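Local coordinates for L0028 (Mitochondria associated protein) (Escherichia coli, PDB 3GCG) that is a translocated bacterial effector that probably acts as a guanine nucleotide exchange factor for a host Rho-family GTPase such as Cdc42, at residues Thr49-Arg54 / Val138-Phe143. Numbering follows the deposited sequence.
Sequences TTYISR and VSQEIF
Tyr51 and Phe143 lay their rings one over the other in an offset stack, centroids 4.1 Å apart and planes tilted by 20°. The slip places Tyr51 CD2 over the centre of the Phe143 ring, 3.3 Å above its plane, while Phe143 CG lies toward the rim of the tyrosine. Phe143 CB adds a CH-pi contact over the same tyrosine, 4.0 Å from its centroid. Tyr51 reaches that far because its CG stands anti to the backbone N (chi1 -173°), sending the ring straight across a gap of 11.9 Å between the helix axes, which two aromatic rings fill well.

At the far end of the Phe143 ring, Ile52 CG1 touches CZ at 3.7 Å. Ile52, a branched aliphatic suited to this apolar setting, also packs on Leu91 and Ile155, while Phe143 stacks on a second ring, Phe147. With an alanine in place of Phe143, the Tyr51 ring is likely to lose the partner stacked on one face, and a gap to open beside Ile52 CG1.

Helix 41-67 and helix 124-146 meet here at 127°, near the centre of a V-shaped, all-helical fold like that of SopE, as expected for an IpaB/EvcA family effector.

Tyr51 OH rests on CA and CB of Gln140, 3.1 Å from CA, and hydrogen-bonds a water at 2.7 Å. Ser139 OG accepts from the same water, also at 2.7 Å, while its own proton goes to Ile135 O. Arg54 NH2 bonds this water weakly, its main partner being Glu136 in a salt bridge.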
loop_
_atom_site.group_PDB
_atom_site.type_symbol
_atom_site.label_atom_id
_atom_site.label_comp_id
_atom_site.label_asym_id
_atom_site.label_seq_id
_atom_site.Cartn_x
_atom_site.Cartn_y
_atom_site.Cartn_z
ATOM N N THR B 49 -6.381 -5.394 -13.565
ATOM C CA THR B 49 -5.605 -6.545 -13.122
ATOM C C THR B 49 -5.237 -6.403 -11.646
ATOM O O THR B 49 -5.087 -7.392 -10.942
ATOM C CB THR B 49 -4.317 -6.767 -13.980
ATOM O OG1 THR B 49 -3.147 -6.453 -13.213
ATOM C CG2 THR B 49 -4.345 -5.927 -15.224
ATOM N N THR B 50 -5.121 -5.168 -11.175
ATOM C CA THR B 50 -4.786 -4.920 -9.778
ATOM C C THR B 50 -5.963 -5.202 -8.839
ATOM O O THR B 50 -5.801 -5.905 -7.840
ATOM C CB THR B 50 -4.310 -3.467 -9.563
ATOM O OG1 THR B 50 -3.034 -3.291 -10.186
ATOM C CG2 THR B 50 -4.192 -3.152 -8.076
ATOM N N TYR B 51 -7.133 -4.650 -9.159
ATOM C CA TYR B 51 -8.337 -4.841 -8.342
ATOM C C TYR B 51 -8.745 -6.313 -8.278
ATOM O O TYR B 51 -9.121 -6.825 -7.223
ATOM C CB TYR B 51 -9.512 -4.033 -8.898
ATOM C CG TYR B 51 -10.721 -4.071 -7.986
ATOM C CD1 TYR B 51 -10.901 -3.112 -6.989
ATOM C CD2 TYR B 51 -11.639 -5.120 -8.063
ATOM C CE1 TYR B 51 -11.954 -3.196 -6.090
ATOM C CE2 TYR B 51 -12.697 -5.221 -7.162
ATOM C CZ TYR B 51 -12.846 -4.259 -6.181
ATOM O OH TYR B 51 -13.880 -4.376 -5.277
ATOM N N ILE B 52 -8.670 -6.984 -9.420
ATOM C CA ILE B 52 -9.014 -8.391 -9.503
ATOM C C ILE B 52 -8.007 -9.243 -8.732
ATOM O O ILE B 52 -8.395 -10.188 -8.040
ATOM C CB ILE B 52 -9.054 -8.855 -10.962
ATOM C CG1 ILE B 52 -10.190 -8.142 -11.699
ATOM C CG2 ILE B 52 -9.244 -10.371 -11.028
ATOM C CD1 ILE B 52 -10.174 -8.392 -13.212
ATOM N N SER B 53 -6.720 -8.903 -8.855
ATOM C CA SER B 53 -5.653 -9.629 -8.160
ATOM C C SER B 53 -5.785 -9.471 -6.660
ATOM O O SER B 53 -5.537 -10.404 -5.902
ATOM C CB SER B 53 -4.271 -9.118 -8.577
ATOM O OG SER B 53 -4.000 -9.426 -9.927
ATOM N N ARG B 54 -6.162 -8.279 -6.225
ATOM C CA ARG B 54 -6.312 -8.052 -4.804
ATOM C C ARG B 54 -7.541 -8.825 -4.318
ATOM O O ARG B 54 -7.526 -9.397 -3.231
ATOM C CB ARG B 54 -6.394 -6.545 -4.527
ATOM C CG ARG B 54 -7.730 -5.986 -4.150
ATOM C CD ARG B 54 -7.881 -5.869 -2.651
ATOM N NE ARG B 54 -9.047 -5.056 -2.319
ATOM C CZ ARG B 54 -9.059 -3.727 -2.320
ATOM N NH1 ARG B 54 -7.957 -3.048 -2.619
ATOM N NH2 ARG B 54 -10.185 -3.073 -2.058
ATOM N N VAL B 138 -17.765 1.102 -1.704
ATOM C CA VAL B 138 -17.920 1.969 -2.871
ATOM C C VAL B 138 -16.978 1.672 -4.047
ATOM O O VAL B 138 -17.368 1.810 -5.211
ATOM C CB VAL B 138 -17.794 3.455 -2.455
ATOM C CG1 VAL B 138 -18.116 4.358 -3.623
ATOM C CG2 VAL B 138 -18.748 3.746 -1.307
ATOM N N SER B 139 -15.744 1.268 -3.766
ATOM C CA SER B 139 -14.833 0.961 -4.866
ATOM C C SER B 139 -15.301 -0.314 -5.559
ATOM O O SER B 139 -15.198 -0.437 -6.774
ATOM C CB SER B 139 -13.385 0.801 -4.375
ATOM O OG SER B 139 -13.271 -0.242 -3.436
ATOM N N GLN B 140 -15.829 -1.261 -4.794
ATOM C CA GLN B 140 -16.312 -2.490 -5.406
ATOM C C GLN B 140 -17.457 -2.128 -6.340
ATOM O O GLN B 140 -17.564 -2.662 -7.446
ATOM C CB GLN B 140 -16.813 -3.481 -4.353
ATOM C CG GLN B 140 -17.395 -4.743 -4.967
ATOM C CD GLN B 140 -17.953 -5.699 -3.939
ATOM O OE1 GLN B 140 -17.225 -6.192 -3.078
ATOM N NE2 GLN B 140 -19.248 -5.970 -4.025
ATOM N N GLU B 141 -18.307 -1.214 -5.883
ATOM C CA GLU B 141 -19.440 -0.774 -6.679
ATOM C C GLU B 141 -18.936 -0.026 -7.917
ATOM O O GLU B 141 -19.475 -0.190 -9.008
ATOM C CB GLU B 141 -20.367 0.105 -5.826
ATOM C CG GLU B 141 -20.876 -0.614 -4.569
ATOM C CD GLU B 141 -21.824 0.224 -3.708
ATOM O OE1 GLU B 141 -21.458 1.355 -3.318
ATOM O OE2 GLU B 141 -22.938 -0.256 -3.404
ATOM N N ILE B 142 -17.882 0.771 -7.753
ATOM C CA ILE B 142 -17.316 1.529 -8.866
ATOM C C ILE B 142 -16.642 0.609 -9.864
ATOM O O ILE B 142 -16.680 0.850 -11.073
ATOM C CB ILE B 142 -16.294 2.567 -8.379
ATOM C CG1 ILE B 142 -17.036 3.741 -7.740
ATOM C CG2 ILE B 142 -15.426 3.045 -9.536
ATOM C CD1 ILE B 142 -16.135 4.856 -7.267
ATOM N N PHE B 143 -16.025 -0.445 -9.350
ATOM C CA PHE B 143 -15.347 -1.415 -10.190
ATOM C C PHE B 143 -16.337 -2.177 -11.072
ATOM O O PHE B 143 -16.146 -2.292 -12.283
ATOM C CB PHE B 143 -14.582 -2.416 -9.320
ATOM C CG PHE B 143 -13.999 -3.568 -10.094
ATOM C CD1 PHE B 143 -12.900 -3.378 -10.930
ATOM C CD2 PHE B 143 -14.564 -4.837 -10.000
ATOM C CE1 PHE B 143 -12.366 -4.432 -11.664
ATOM C CE2 PHE B 143 -14.041 -5.910 -10.730
ATOM C CZ PHE B 143 -12.935 -5.707 -11.567
HETATM O O HOH W 1 -13.354 -2.934 -3.038
#